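CELL WALL surface anchor family protein (Streptococcus pneumoniae, PDB 2X9X) probably builds the repetitive shaft of the pneumococcal pilus as its backbone subunit, helping to form a surface fibre associated with cell adhesion. Local coordinates at residues A[136-141]-A[149-154]; A[28-33]-A[262-267]; A[281-286]-A[392-397]; A[267-272]-A[377-382]. The protein carries 1 engineered substitution. All blocks are in the same frame, centred on the assembly; numbering follows the deposited sequence. Where two conformers were deposited one is given.

Contact 1. Residues A[136-141]-A[149-154]. With NA (sodium ion), chain C.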
loop_
_atom_site.group_PDB
_atom_site.type_symbol
_atom_site.label_atom_id
_atom_site.label_comp_id
_atom_site.label_asym_id
_atom_site.label_seq_id
_atom_site.Cartn_x
_atom_site.Cartn_y
_atom_site.Cartn_z
ATOM N N ASP A 136 -8.368 -6.263 1.276
ATOM C CA ASP A 136 -9.715 -6.394 0.730
ATOM C C ASP A 136 -10.189 -7.833 0.915
ATOM O O ASP A 136 -9.840 -8.714 0.132
ATOM C CB ASP A 136 -9.705 -6.009 -0.759
ATOM C CG ASP A 136 -11.080 -6.042 -1.381
ATOM O OD1 ASP A 136 -11.986 -6.572 -0.732
ATOM O OD2 ASP A 136 -11.274 -5.548 -2.512
ATOM N N VAL A 137 -10.978 -8.067 1.956
ATOM C CA VAL A 137 -11.451 -9.408 2.282
ATOM C C VAL A 137 -12.881 -9.643 1.816
ATOM O O VAL A 137 -13.724 -8.763 1.919
ATOM C CB VAL A 137 -11.391 -9.660 3.803
ATOM C CG1 VAL A 137 -12.161 -10.926 4.172
ATOM C CG2 VAL A 137 -9.948 -9.743 4.272
ATOM N N THR A 138 -13.153 -10.836 1.306
ATOM C CA THR A 138 -14.522 -11.218 0.992
ATOM C C THR A 138 -14.769 -12.586 1.618
ATOM O O THR A 138 -13.879 -13.439 1.627
ATOM C CB THR A 138 -14.779 -11.253 -0.532
ATOM O OG1 THR A 138 -14.418 -9.987 -1.110
ATOM C CG2 THR A 138 -16.249 -11.530 -0.822
ATOM N N PHE A 139 -15.961 -12.778 2.178
ATOM C CA PHE A 139 -16.357 -14.075 2.721
ATOM C C PHE A 139 -17.435 -14.660 1.828
ATOM O O PHE A 139 -18.532 -14.105 1.713
ATOM C CB PHE A 139 -16.858 -13.948 4.169
ATOM C CG PHE A 139 -17.345 -15.250 4.767
ATOM C CD1 PHE A 139 -16.485 -16.325 4.923
ATOM C CD2 PHE A 139 -18.662 -15.390 5.186
ATOM C CE1 PHE A 139 -16.929 -17.518 5.478
ATOM C CE2 PHE A 139 -19.112 -16.582 5.742
ATOM C CZ PHE A 139 -18.243 -17.645 5.887
ATOM N N ASN A 140 -17.109 -15.779 1.191
ATOM C CA ASN A 140 -18.001 -16.432 0.249
ATOM C C ASN A 140 -18.505 -17.733 0.861
ATOM O O ASN A 140 -17.708 -18.580 1.254
ATOM C CB ASN A 140 -17.257 -16.683 -1.065
ATOM C CG ASN A 140 -16.692 -15.400 -1.661
ATOM O OD1 ASN A 140 -17.368 -14.710 -2.420
ATOM N ND2 ASN A 140 -15.451 -15.070 -1.307
ATOM N N TYR A 141 -19.824 -17.877 0.954
ATOM C CA TYR A 141 -20.422 -18.982 1.691
ATOM C C TYR A 141 -21.782 -19.346 1.111
ATOM O O TYR A 141 -22.313 -18.644 0.253
ATOM C CB TYR A 141 -20.611 -18.577 3.157
ATOM C CG TYR A 141 -21.789 -17.647 3.362
ATOM C CD1 TYR A 141 -21.704 -16.301 3.024
ATOM C CD2 TYR A 141 -22.993 -18.119 3.878
ATOM C CE1 TYR A 141 -22.780 -15.450 3.198
ATOM C CE2 TYR A 141 -24.076 -17.275 4.057
ATOM C CZ TYR A 141 -23.964 -15.943 3.713
ATOM O OH TYR A 141 -25.039 -15.103 3.883
ATOM N N ASN A 149 -14.851 -15.244 -4.768
ATOM C CA ASN A 149 -13.672 -14.814 -4.034
ATOM C C ASN A 149 -13.532 -13.291 -4.096
ATOM O O ASN A 149 -14.441 -12.602 -4.553
ATOM C CB ASN A 149 -12.430 -15.502 -4.588
ATOM C CG ASN A 149 -12.318 -15.350 -6.082
ATOM O OD1 ASN A 149 -12.423 -14.243 -6.601
ATOM N ND2 ASN A 149 -12.119 -16.460 -6.785
ATOM N N THR A 150 -12.394 -12.769 -3.649
ATOM C CA THR A 150 -12.230 -11.323 -3.493
ATOM C C THR A 150 -11.589 -10.674 -4.727
ATOM O O THR A 150 -10.835 -11.322 -5.448
ATOM C CB THR A 150 -11.399 -11.001 -2.223
ATOM O OG1 THR A 150 -11.727 -9.692 -1.741
ATOM C CG2 THR A 150 -9.899 -11.086 -2.502
ATOM N N PRO A 151 -11.901 -9.391 -4.988
ATOM C CA PRO A 151 -11.292 -8.735 -6.152
ATOM C C PRO A 151 -9.767 -8.662 -6.065
ATOM O O PRO A 151 -9.196 -8.576 -4.969
ATOM C CB PRO A 151 -11.891 -7.323 -6.109
ATOM C CG PRO A 151 -13.219 -7.517 -5.437
ATOM C CD PRO A 151 -12.954 -8.558 -4.379
ATOM N N LYS A 152 -9.117 -8.710 -7.224
ATOM C CA LYS A 152 -7.672 -8.523 -7.316
ATOM C C LYS A 152 -7.407 -7.150 -7.918
ATOM O O LYS A 152 -7.829 -6.876 -9.039
ATOM C CB LYS A 152 -7.033 -9.606 -8.198
ATOM C CG LYS A 152 -6.925 -10.991 -7.552
ATOM C CD LYS A 152 -8.281 -11.683 -7.477
ATOM C CE LYS A 152 -8.191 -13.038 -6.788
ATOM N NZ LYS A 152 -9.556 -13.607 -6.575
ATOM N N PRO A 153 -6.708 -6.277 -7.178
ATOM C CA PRO A 153 -6.460 -4.923 -7.692
ATOM C C PRO A 153 -5.452 -4.924 -8.845
ATOM O O PRO A 153 -4.587 -5.800 -8.920
ATOM C CB PRO A 153 -5.908 -4.173 -6.472
ATOM C CG PRO A 153 -5.350 -5.238 -5.581
ATOM C CD PRO A 153 -6.117 -6.502 -5.846
ATOM N N ASN A 154 -5.571 -3.954 -9.744
ATOM C CA ASN A 154 -4.685 -3.886 -10.896
ATOM C C ASN A 154 -4.504 -2.444 -11.336
ATOM O O ASN A 154 -5.397 -1.615 -11.149
ATOM C CB ASN A 154 -5.252 -4.727 -12.044
ATOM C CG ASN A 154 -4.207 -5.086 -13.087
ATOM O OD1 ASN A 154 -3.005 -4.888 -12.883
ATOM N ND2 ASN A 154 -4.663 -5.620 -14.217
HETATM NA NA NA C . -13.906 -6.463 0.931
HETATM O O HOH W 1 -9.073 -5.939 -4.009
HETATM O O HOH W 2 -17.187 -12.339 -4.393
#
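The hydroxyl of Thr-150 is the main polar link between the two segments, donating from OG1 to the backbone O of Asp-136 at 2.8 Å. It approaches from above the carbonyl plane, 58° out of it. A chi1 of -154° swings this OG1 away from the Thr-150 backbone N and over the strand, where Thr-138 OG1 also comes within 2.8 Å of it.

One water works alongside the direct bond, donating to Asp-136 OD2 at 2.7 Å and also to Pro-151 O.

Packing fills in beside these polar links. CD of the Pro-151 ring rests 3.9 Å from Asp-136 OD2, the two side chains crossing nearly at a right angle. Further along the strand, Asn-140 ND2 lies 3.3 Å from Asn-149 CA.

The carboxylate of Asp-136 divides its duties. OD2 takes the water and a salt bridge from Lys-219, while OD1 binds the sodium ion at 2.5 Å. Val-137 O is a ligand at the same length, and Asp-255 and Glu-258 supply the other two protein oxygens. Segment 149-154 packs on this side through the Thr-150 bond to Asp-136 O, and 136-141, within strand 133-142, supplies two ligands of a four-oxygen protein site for sodium.

Contact 2. Residues A[28-33]-A[262-267]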
loop_
_atom_site.group_PDB
_atom_site.type_symbol
_atom_site.label_atom_id
_atom_site.label_comp_id
_atom_site.label_asym_id
_atom_site.label_seq_id
_atom_site.Cartn_x
_atom_site.Cartn_y
_atom_site.Cartn_z
ATOM N N PRO A 28 -7.175 6.691 6.905
ATOM C CA PRO A 28 -5.923 5.930 6.961
ATOM C C PRO A 28 -5.144 6.175 8.249
ATOM O O PRO A 28 -5.091 7.305 8.752
ATOM C CB PRO A 28 -5.132 6.461 5.757
ATOM C CG PRO A 28 -6.163 7.023 4.843
ATOM C CD PRO A 28 -7.228 7.582 5.735
ATOM N N VAL A 29 -4.551 5.106 8.774
ATOM C CA VAL A 29 -3.698 5.184 9.947
ATOM C C VAL A 29 -2.244 5.307 9.504
ATOM O O VAL A 29 -1.763 4.533 8.671
ATOM C CB VAL A 29 -3.868 3.950 10.858
ATOM C CG1 VAL A 29 -2.892 4.007 12.026
ATOM C CG2 VAL A 29 -5.307 3.851 11.359
ATOM N N ASN A 30 -1.557 6.294 10.059
ATOM C CA ASN A 30 -0.172 6.576 9.715
ATOM C C ASN A 30 0.776 5.484 10.213
ATOM O O ASN A 30 0.770 5.134 11.398
ATOM C CB ASN A 30 0.191 7.937 10.309
ATOM C CG ASN A 30 1.615 8.363 10.026
ATOM O OD1 ASN A 30 2.201 8.065 8.975
ATOM N ND2 ASN A 30 2.174 9.095 10.962
ATOM N N HIS A 31 1.570 4.937 9.295
ATOM C CA HIS A 31 2.636 3.992 9.619
ATOM C C HIS A 31 3.920 4.435 8.927
ATOM O O HIS A 31 3.884 5.260 8.010
ATOM C CB HIS A 31 2.282 2.583 9.135
ATOM C CG HIS A 31 1.231 1.903 9.952
ATOM N ND1 HIS A 31 1.527 0.927 10.880
ATOM C CD2 HIS A 31 -0.115 2.056 9.984
ATOM C CE1 HIS A 31 0.409 0.505 11.445
ATOM N NE2 HIS A 31 -0.602 1.173 10.918
ATOM N N GLN A 32 5.058 3.893 9.358
ATOM C CA GLN A 32 6.294 4.113 8.612
ATOM C C GLN A 32 6.646 2.884 7.780
ATOM O O GLN A 32 6.221 1.765 8.090
ATOM C CB GLN A 32 7.452 4.519 9.528
ATOM C CG GLN A 32 7.950 3.438 10.448
ATOM C CD GLN A 32 9.126 3.895 11.323
ATOM O OE1 GLN A 32 9.185 5.041 11.777
ATOM N NE2 GLN A 32 10.060 2.985 11.567
ATOM N N VAL A 33 7.399 3.092 6.708
ATOM C CA VAL A 33 7.834 1.973 5.882
ATOM C C VAL A 33 8.556 0.933 6.744
ATOM O O VAL A 33 9.366 1.268 7.621
ATOM C CB VAL A 33 8.720 2.430 4.697
ATOM C CG1 VAL A 33 9.987 3.112 5.197
ATOM C CG2 VAL A 33 9.061 1.248 3.787
ATOM N N VAL A 262 -1.077 4.482 5.727
ATOM C CA VAL A 262 -0.478 5.533 4.910
ATOM C C VAL A 262 0.821 6.052 5.520
ATOM O O VAL A 262 0.959 6.111 6.744
ATOM C CB VAL A 262 -1.470 6.697 4.719
ATOM C CG1 VAL A 262 -1.669 7.444 6.035
ATOM C CG2 VAL A 262 -1.002 7.637 3.613
ATOM N N THR A 263 1.773 6.414 4.662
ATOM C CA THR A 263 3.016 6.989 5.149
ATOM C C THR A 263 3.149 8.436 4.682
ATOM O O THR A 263 2.461 8.863 3.753
ATOM C CB THR A 263 4.240 6.163 4.727
ATOM O OG1 THR A 263 5.283 6.337 5.695
ATOM C CG2 THR A 263 4.730 6.589 3.349
ATOM N N TYR A 264 4.014 9.194 5.357
ATOM C CA TYR A 264 4.149 10.634 5.125
ATOM C C TYR A 264 5.575 10.998 4.700
ATOM O O TYR A 264 6.485 10.172 4.779
ATOM C CB TYR A 264 3.769 11.422 6.390
ATOM C CG TYR A 264 2.354 11.200 6.885
ATOM C CD1 TYR A 264 1.329 10.854 6.011
ATOM C CD2 TYR A 264 2.039 11.377 8.226
ATOM C CE1 TYR A 264 0.030 10.659 6.470
ATOM C CE2 TYR A 264 0.750 11.187 8.694
ATOM C CZ TYR A 264 -0.249 10.827 7.814
ATOM O OH TYR A 264 -1.532 10.648 8.289
ATOM N N GLY A 265 5.774 12.234 4.255
ATOM C CA GLY A 265 7.090 12.665 3.824
ATOM C C GLY A 265 7.276 14.170 3.831
ATOM O O GLY A 265 6.382 14.916 4.241
ATOM N N LYS A 266 8.440 14.621 3.367
ATOM C CA LYS A 266 8.755 16.046 3.358
ATOM C C LYS A 266 9.719 16.380 2.225
ATOM O O LYS A 266 10.623 15.597 1.923
ATOM C CB LYS A 266 9.373 16.455 4.701
ATOM C CG LYS A 266 9.387 17.957 4.957
ATOM C CD LYS A 266 7.983 18.471 5.244
ATOM C CE LYS A 266 7.963 19.974 5.465
ATOM N NZ LYS A 266 8.244 20.737 4.203
ATOM N N LYS A 267 9.521 17.550 1.613
ATOM C CA LYS A 267 10.389 18.060 0.552
ATOM C C LYS A 267 11.176 19.271 1.046
ATOM O O LYS A 267 10.684 20.040 1.881
ATOM C CB LYS A 267 9.559 18.476 -0.661
ATOM C CG LYS A 267 8.777 17.354 -1.309
ATOM C CD LYS A 267 7.762 17.914 -2.301
ATOM C CE LYS A 267 6.982 16.808 -2.986
ATOM N NZ LYS A 267 5.723 17.324 -3.602
HETATM O O HOH W 3 -3.984 10.021 7.271
#
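Val-262 O is approached twice by the 28-33 segment: His-31 N donates to it at 2.9 Å in a fairly straight bond (163° at the hydrogen), and Asn-30 CA adds a CH...O contact at 3.2 Å. The amide of the same residue, Val-262 N, donates to Val-29 O at 3.0 Å, so the two bonds of Val-262 flank Asn-30 and the pair forms a parallel bridge. In one of the two deposited conformers of Thr-263, its OG1 donates to His-31 O at 2.9 Å and lies in the carbonyl plane. There a chi1 of -152° puts OG1 beside its own carbonyl carbon, facing His-31 O.

The side chains of Asn-30 and Tyr-264 stack. The amide lies over one face of the phenol ring, its plane 19° from that of the ring, and Asn-30 CG comes within 3.2 Å of Tyr-264 CE2. Beyond the ring edge a water connects Tyr-264 OH, 2.7 Å away, with Pro-28 O. Pro-28 itself packs its CB against Val-262 CG1 at 3.6 Å.

Strand 29-30 thus pairs with the early part of strand 260-271. The longer strand goes on to meet strand 379-385, where Tyr-264 bonds through its backbone to Leu-385. Val-33 reaches Gly-384 in the same way, while its side chain and that of Gln-32 touch Phe-358 on strand 358-361.

Contact 3. Residues A[281-286]-A[392-397]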
loop_
_atom_site.group_PDB
_atom_site.type_symbol
_atom_site.label_atom_id
_atom_site.label_comp_id
_atom_site.label_asym_id
_atom_site.label_seq_id
_atom_site.Cartn_x
_atom_site.Cartn_y
_atom_site.Cartn_z
ATOM N N ALA A 281 24.630 19.791 -1.304
ATOM C CA ALA A 281 24.549 19.895 0.148
ATOM C C ALA A 281 24.060 18.555 0.692
ATOM O O ALA A 281 23.182 17.921 0.100
ATOM C CB ALA A 281 23.614 21.020 0.563
ATOM N N GLU A 282 24.635 18.118 1.807
ATOM C CA GLU A 282 24.277 16.822 2.382
ATOM C C GLU A 282 23.725 16.965 3.794
ATOM O O GLU A 282 24.217 17.782 4.580
ATOM C CB GLU A 282 25.479 15.870 2.352
ATOM C CG GLU A 282 26.072 15.699 0.954
ATOM C CD GLU A 282 27.163 14.640 0.878
ATOM O OE1 GLU A 282 27.462 13.997 1.907
ATOM O OE2 GLU A 282 27.721 14.450 -0.221
ATOM N N PHE A 283 22.700 16.167 4.102
ATOM C CA PHE A 283 21.984 16.261 5.371
ATOM C C PHE A 283 21.639 14.901 5.962
ATOM O O PHE A 283 21.461 13.915 5.240
ATOM C CB PHE A 283 20.666 17.013 5.181
ATOM C CG PHE A 283 20.830 18.408 4.682
ATOM C CD1 PHE A 283 20.882 19.472 5.568
ATOM C CD2 PHE A 283 20.930 18.663 3.324
ATOM C CE1 PHE A 283 21.035 20.768 5.109
ATOM C CE2 PHE A 283 21.087 19.957 2.858
ATOM C CZ PHE A 283 21.137 21.010 3.751
ATOM N N VAL A 284 21.522 14.866 7.284
ATOM C CA VAL A 284 20.917 13.737 7.972
ATOM C C VAL A 284 19.713 14.239 8.765
ATOM O O VAL A 284 19.497 15.451 8.878
ATOM C CB VAL A 284 21.915 13.016 8.904
ATOM C CG1 VAL A 284 23.059 12.414 8.083
ATOM C CG2 VAL A 284 22.444 13.971 9.971
ATOM N N ILE A 285 18.922 13.313 9.293
ATOM C CA ILE A 285 17.727 13.672 10.046
ATOM C C ILE A 285 17.822 13.228 11.504
ATOM O O ILE A 285 18.119 12.066 11.794
ATOM C CB ILE A 285 16.465 13.072 9.396
ATOM C CG1 ILE A 285 16.245 13.691 8.013
ATOM C CG2 ILE A 285 15.249 13.302 10.282
ATOM C CD1 ILE A 285 15.190 12.988 7.181
ATOM N N ALA A 286 17.581 14.165 12.420
ATOM C CA ALA A 286 17.619 13.874 13.849
ATOM C C ALA A 286 16.226 13.983 14.462
ATOM O O ALA A 286 15.349 14.659 13.914
ATOM C CB ALA A 286 18.590 14.808 14.561
ATOM N N LEU A 392 16.661 18.665 10.532
ATOM C CA LEU A 392 17.748 18.451 9.585
ATOM C C LEU A 392 19.069 18.872 10.208
ATOM O O LEU A 392 19.147 19.905 10.875
ATOM C CB LEU A 392 17.553 19.293 8.327
ATOM C CG LEU A 392 16.652 18.861 7.180
ATOM C CD1 LEU A 392 16.776 19.901 6.063
ATOM C CD2 LEU A 392 17.007 17.470 6.673
ATOM N N GLU A 393 20.109 18.085 9.967
ATOM C CA GLU A 393 21.464 18.500 10.298
ATOM C C GLU A 393 22.345 18.432 9.057
ATOM O O GLU A 393 22.485 17.371 8.443
ATOM C CB GLU A 393 22.052 17.640 11.417
ATOM C CG GLU A 393 23.450 18.072 11.826
ATOM C CD GLU A 393 23.998 17.295 13.005
ATOM O OE1 GLU A 393 23.257 17.084 13.990
ATOM O OE2 GLU A 393 25.183 16.907 12.953
ATOM N N GLU A 394 22.928 19.563 8.675
ATOM C CA GLU A 394 23.812 19.575 7.517
ATOM C C GLU A 394 25.137 18.911 7.869
ATOM O O GLU A 394 25.756 19.245 8.879
ATOM C CB GLU A 394 24.050 21.002 7.021
ATOM C CG GLU A 394 24.737 21.062 5.668
ATOM C CD GLU A 394 24.952 22.481 5.180
ATOM O OE1 GLU A 394 25.704 23.232 5.834
ATOM O OE2 GLU A 394 24.377 22.841 4.136
ATOM N N THR A 395 25.564 17.969 7.034
ATOM C CA THR A 395 26.819 17.260 7.263
ATOM C C THR A 395 27.883 17.647 6.234
ATOM O O THR A 395 29.079 17.467 6.470
ATOM C CB THR A 395 26.616 15.730 7.269
ATOM O OG1 THR A 395 25.976 15.324 6.054
ATOM C CG2 THR A 395 25.752 15.314 8.453
ATOM N N LYS A 396 27.443 18.175 5.095
ATOM C CA LYS A 396 28.365 18.696 4.091
ATOM C C LYS A 396 27.780 19.931 3.418
ATOM O O LYS A 396 26.669 19.894 2.896
ATOM C CB LYS A 396 28.709 17.639 3.040
ATOM C CG LYS A 396 29.743 18.118 2.025
ATOM C CD LYS A 396 30.167 17.011 1.074
ATOM C CE LYS A 396 31.271 17.490 0.141
ATOM N NZ LYS A 396 31.788 16.392 -0.724
ATOM N N GLN A 397 28.532 21.025 3.430
ATOM C CA GLN A 397 28.052 22.263 2.841
ATOM C C GLN A 397 28.219 22.245 1.329
ATOM O O GLN A 397 29.110 21.573 0.802
ATOM C CB GLN A 397 28.791 23.466 3.432
ATOM C CG GLN A 397 30.267 23.526 3.087
ATOM C CD GLN A 397 31.141 22.830 4.112
ATOM O OE1 GLN A 397 30.784 21.778 4.642
ATOM N NE2 GLN A 397 32.298 23.418 4.396
HETATM O O HOH W 4 28.006 14.286 4.554
#
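Glu-282 O takes two backbone donors, Thr-395 N at 2.8 Å and Lys-396 N at 3.3 Å, both from the same face of its carbonyl plane. Two residues facing one make this a classic beta bulge, and it shifts the register by one. Glu-282 N answers with a straight bond to Lys-396 O, 172° at the hydrogen. Beyond the bulge, Val-284 and Glu-393 form a regular antiparallel pair, with N-to-O distances of 2.9 Å each way.

On the face carrying Glu-282 and Lys-396, the two side chains run side by side in the same direction, their CB atoms 3.7 Å apart. The charged ends stop short of a salt bridge, and Glu-282 OE2 pairs with Lys-314. A water joins Glu-282 OE1 to Thr-395 OG1.

The face of Phe-283, Ile-285 and Leu-392 is apolar apart from Glu-394. Leu-392 CD2 touches both Phe-283 CB (4.0 Å) and Ile-285 CG1 (4.1 Å). Glu-394 lays its CG over the Phe-283 ring, 4.2 Å from the centroid and off-centre, and its OE1 accepts from Leu-404 N.

Held there, Glu-394 touches Lys-270 and Asn-440, which are covalently linked, a place consistent with the acid accompanying Lys-Asn isopeptide bonds in Gram-positive pilins.

Contact 4. Residues A[267-272]-A[377-382]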
loop_
_atom_site.group_PDB
_atom_site.type_symbol
_atom_site.label_atom_id
_atom_site.label_comp_id
_atom_site.label_asym_id
_atom_site.label_seq_id
_atom_site.Cartn_x
_atom_site.Cartn_y
_atom_site.Cartn_z
ATOM N N LYS A 267 9.521 17.550 1.613
ATOM C CA LYS A 267 10.389 18.060 0.552
ATOM C C LYS A 267 11.176 19.271 1.046
ATOM O O LYS A 267 10.684 20.040 1.881
ATOM C CB LYS A 267 9.559 18.476 -0.661
ATOM C CG LYS A 267 8.777 17.354 -1.309
ATOM C CD LYS A 267 7.762 17.914 -2.301
ATOM C CE LYS A 267 6.982 16.808 -2.986
ATOM N NZ LYS A 267 5.723 17.324 -3.602
ATOM N N PHE A 268 12.391 19.434 0.524
ATOM C CA PHE A 268 13.275 20.545 0.882
ATOM C C PHE A 268 13.933 21.153 -0.359
ATOM O O PHE A 268 14.161 20.453 -1.351
ATOM C CB PHE A 268 14.392 20.062 1.810
ATOM C CG PHE A 268 13.909 19.348 3.040
ATOM C CD1 PHE A 268 13.669 20.046 4.210
ATOM C CD2 PHE A 268 13.716 17.976 3.030
ATOM C CE1 PHE A 268 13.231 19.388 5.353
ATOM C CE2 PHE A 268 13.280 17.314 4.166
ATOM C CZ PHE A 268 13.037 18.023 5.327
ATOM N N VAL A 269 14.255 22.446 -0.293
ATOM C CA VAL A 269 15.096 23.080 -1.310
ATOM C C VAL A 269 16.233 23.858 -0.650
ATOM O O VAL A 269 16.001 24.709 0.213
ATOM C CB VAL A 269 14.308 24.044 -2.232
ATOM C CG1 VAL A 269 15.255 24.719 -3.234
ATOM C CG2 VAL A 269 13.193 23.308 -2.956
ATOM N N LYS A 270 17.458 23.547 -1.053
ATOM C CA LYS A 270 18.643 24.262 -0.592
ATOM C C LYS A 270 18.913 25.489 -1.459
ATOM O O LYS A 270 19.115 25.365 -2.672
ATOM C CB LYS A 270 19.857 23.338 -0.636
ATOM C CG LYS A 270 21.079 23.898 0.063
ATOM C CD LYS A 270 20.859 23.917 1.565
ATOM C CE LYS A 270 21.979 24.639 2.272
ATOM N NZ LYS A 270 21.992 26.078 1.894
ATOM N N VAL A 271 18.932 26.668 -0.838
ATOM C CA VAL A 271 19.208 27.916 -1.552
ATOM C C VAL A 271 20.242 28.771 -0.823
ATOM O O VAL A 271 20.647 28.456 0.298
ATOM C CB VAL A 271 17.935 28.776 -1.709
ATOM C CG1 VAL A 271 16.889 28.052 -2.543
ATOM C CG2 VAL A 271 17.377 29.145 -0.345
ATOM N N ASN A 272 20.665 29.857 -1.466
ATOM C CA ASN A 272 21.448 30.880 -0.780
ATOM C C ASN A 272 20.572 32.081 -0.439
ATOM O O ASN A 272 19.348 32.013 -0.559
ATOM C CB ASN A 272 22.687 31.288 -1.589
ATOM C CG ASN A 272 22.343 31.954 -2.916
ATOM O OD1 ASN A 272 21.209 32.377 -3.145
ATOM N ND2 ASN A 272 23.335 32.053 -3.796
ATOM N N GLN A 377 18.725 21.719 -8.654
ATOM C CA GLN A 377 17.613 22.606 -8.343
ATOM C C GLN A 377 17.446 22.721 -6.832
ATOM O O GLN A 377 16.413 23.188 -6.343
ATOM C CB GLN A 377 16.330 22.096 -8.990
ATOM C CG GLN A 377 16.457 21.911 -10.499
ATOM C CD GLN A 377 15.316 21.111 -11.095
ATOM O OE1 GLN A 377 15.537 20.181 -11.873
ATOM N NE2 GLN A 377 14.089 21.463 -10.729
ATOM N N GLY A 378 18.470 22.284 -6.098
ATOM C CA GLY A 378 18.494 22.375 -4.646
ATOM C C GLY A 378 17.612 21.362 -3.937
ATOM O O GLY A 378 17.497 21.382 -2.704
ATOM N N ARG A 379 17.005 20.459 -4.703
ATOM C CA ARG A 379 15.966 19.583 -4.164
ATOM C C ARG A 379 16.491 18.363 -3.418
ATOM O O ARG A 379 17.455 17.717 -3.837
ATOM C CB ARG A 379 15.026 19.108 -5.278
ATOM C CG ARG A 379 14.308 20.228 -6.014
ATOM C CD ARG A 379 13.475 19.678 -7.159
ATOM N NE ARG A 379 14.298 18.985 -8.148
ATOM C CZ ARG A 379 13.894 18.691 -9.377
ATOM N NH1 ARG A 379 14.711 18.062 -10.212
ATOM N NH2 ARG A 379 12.674 19.029 -9.773
ATOM N N PHE A 380 15.829 18.047 -2.312
ATOM C CA PHE A 380 15.981 16.750 -1.671
ATOM C C PHE A 380 14.724 16.429 -0.870
ATOM O O PHE A 380 13.934 17.322 -0.560
ATOM C CB PHE A 380 17.265 16.657 -0.828
ATOM C CG PHE A 380 17.385 17.702 0.246
ATOM C CD1 PHE A 380 17.779 18.992 -0.065
ATOM C CD2 PHE A 380 17.149 17.379 1.573
ATOM C CE1 PHE A 380 17.906 19.953 0.923
ATOM C CE2 PHE A 380 17.273 18.335 2.571
ATOM C CZ PHE A 380 17.657 19.626 2.242
ATOM N N GLU A 381 14.513 15.152 -0.564
ATOM C CA GLU A 381 13.273 14.760 0.092
ATOM C C GLU A 381 13.413 13.468 0.883
ATOM O O GLU A 381 14.366 12.704 0.694
ATOM C CB GLU A 381 12.140 14.627 -0.936
ATOM C CG GLU A 381 12.325 13.481 -1.923
ATOM C CD GLU A 381 11.162 13.360 -2.893
ATOM O OE1 GLU A 381 11.041 14.214 -3.797
ATOM O OE2 GLU A 381 10.371 12.406 -2.753
ATOM N N ILE A 382 12.447 13.232 1.766
ATOM C CA ILE A 382 12.390 12.011 2.565
ATOM C C ILE A 382 10.964 11.458 2.546
ATOM O O ILE A 382 9.989 12.214 2.659
ATOM C CB ILE A 382 12.866 12.261 4.023
ATOM C CG1 ILE A 382 12.903 10.948 4.822
ATOM C CG2 ILE A 382 11.989 13.303 4.721
ATOM C CD1 ILE A 382 14.002 9.998 4.390
#
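Phe-268 sets its CB over the face of the Phe-380 ring, 3.5 Å from the centroid. The ring planes differ by 12°, but a large offset leaves little overlap. Phe-380 reaches this place because chi1 of 57° tucks its ring between the backbone N and carbonyl carbon, turning it toward the partner strand. Ile-382 CG2 meets the Phe-268 ring at its edge.

Behind the rings the same residues form a hydrogen-bonded antiparallel pair: Phe-268 N donates to Phe-380 O at 2.8 Å, and Phe-380 N to Phe-268 O at 3.1 Å. Lys-270 N adds a bond of 2.7 Å to Gly-378 O.

This is consistent with the sheet of a Cna-B-like domain, and strand 267-271 pairs along its other edge, in parallel, with strand 436-439. Lys-270 NZ is joined covalently to Asn-440 CG, an isopeptide cross-link of the kind that ties first to last strand in such pilin domains. Bends at chi2 and chi4 curl the lysine, and its NZ donates to Val-271 O at 3.2 Å.

Further out, Phe-283 stacks on the Phe-380 ring. Asp-375 holds Arg-379 by a salt bridge, and Lys-267 NZ hydrogen-bonds to Tyr-417 O and Glu-381 OE2 to Tyr-417 OH.

How the contacts relate
From the N terminus, contact 2 opens first at 28-33 and closes only at 262-267. Contact 1 is nested inside that long loop, a short closure between strand 133-142 and the chain just after it. Contact 4 starts where contact 2 ends, sharing Lys-267 on strand 260-271. Before it closes at 377-382, contact 3 opens at 281-286, then closes at 392-397, so these two cross. They also touch, with Leu-392 CD1 3.6 Å from Phe-268 CD1, joining two sheets of the C-terminal part. Contacts 1 and 3 lie on opposite sides of the chain's centre, their own centres about 46 Å apart, while strand 260-271 carries the connection between the two halves.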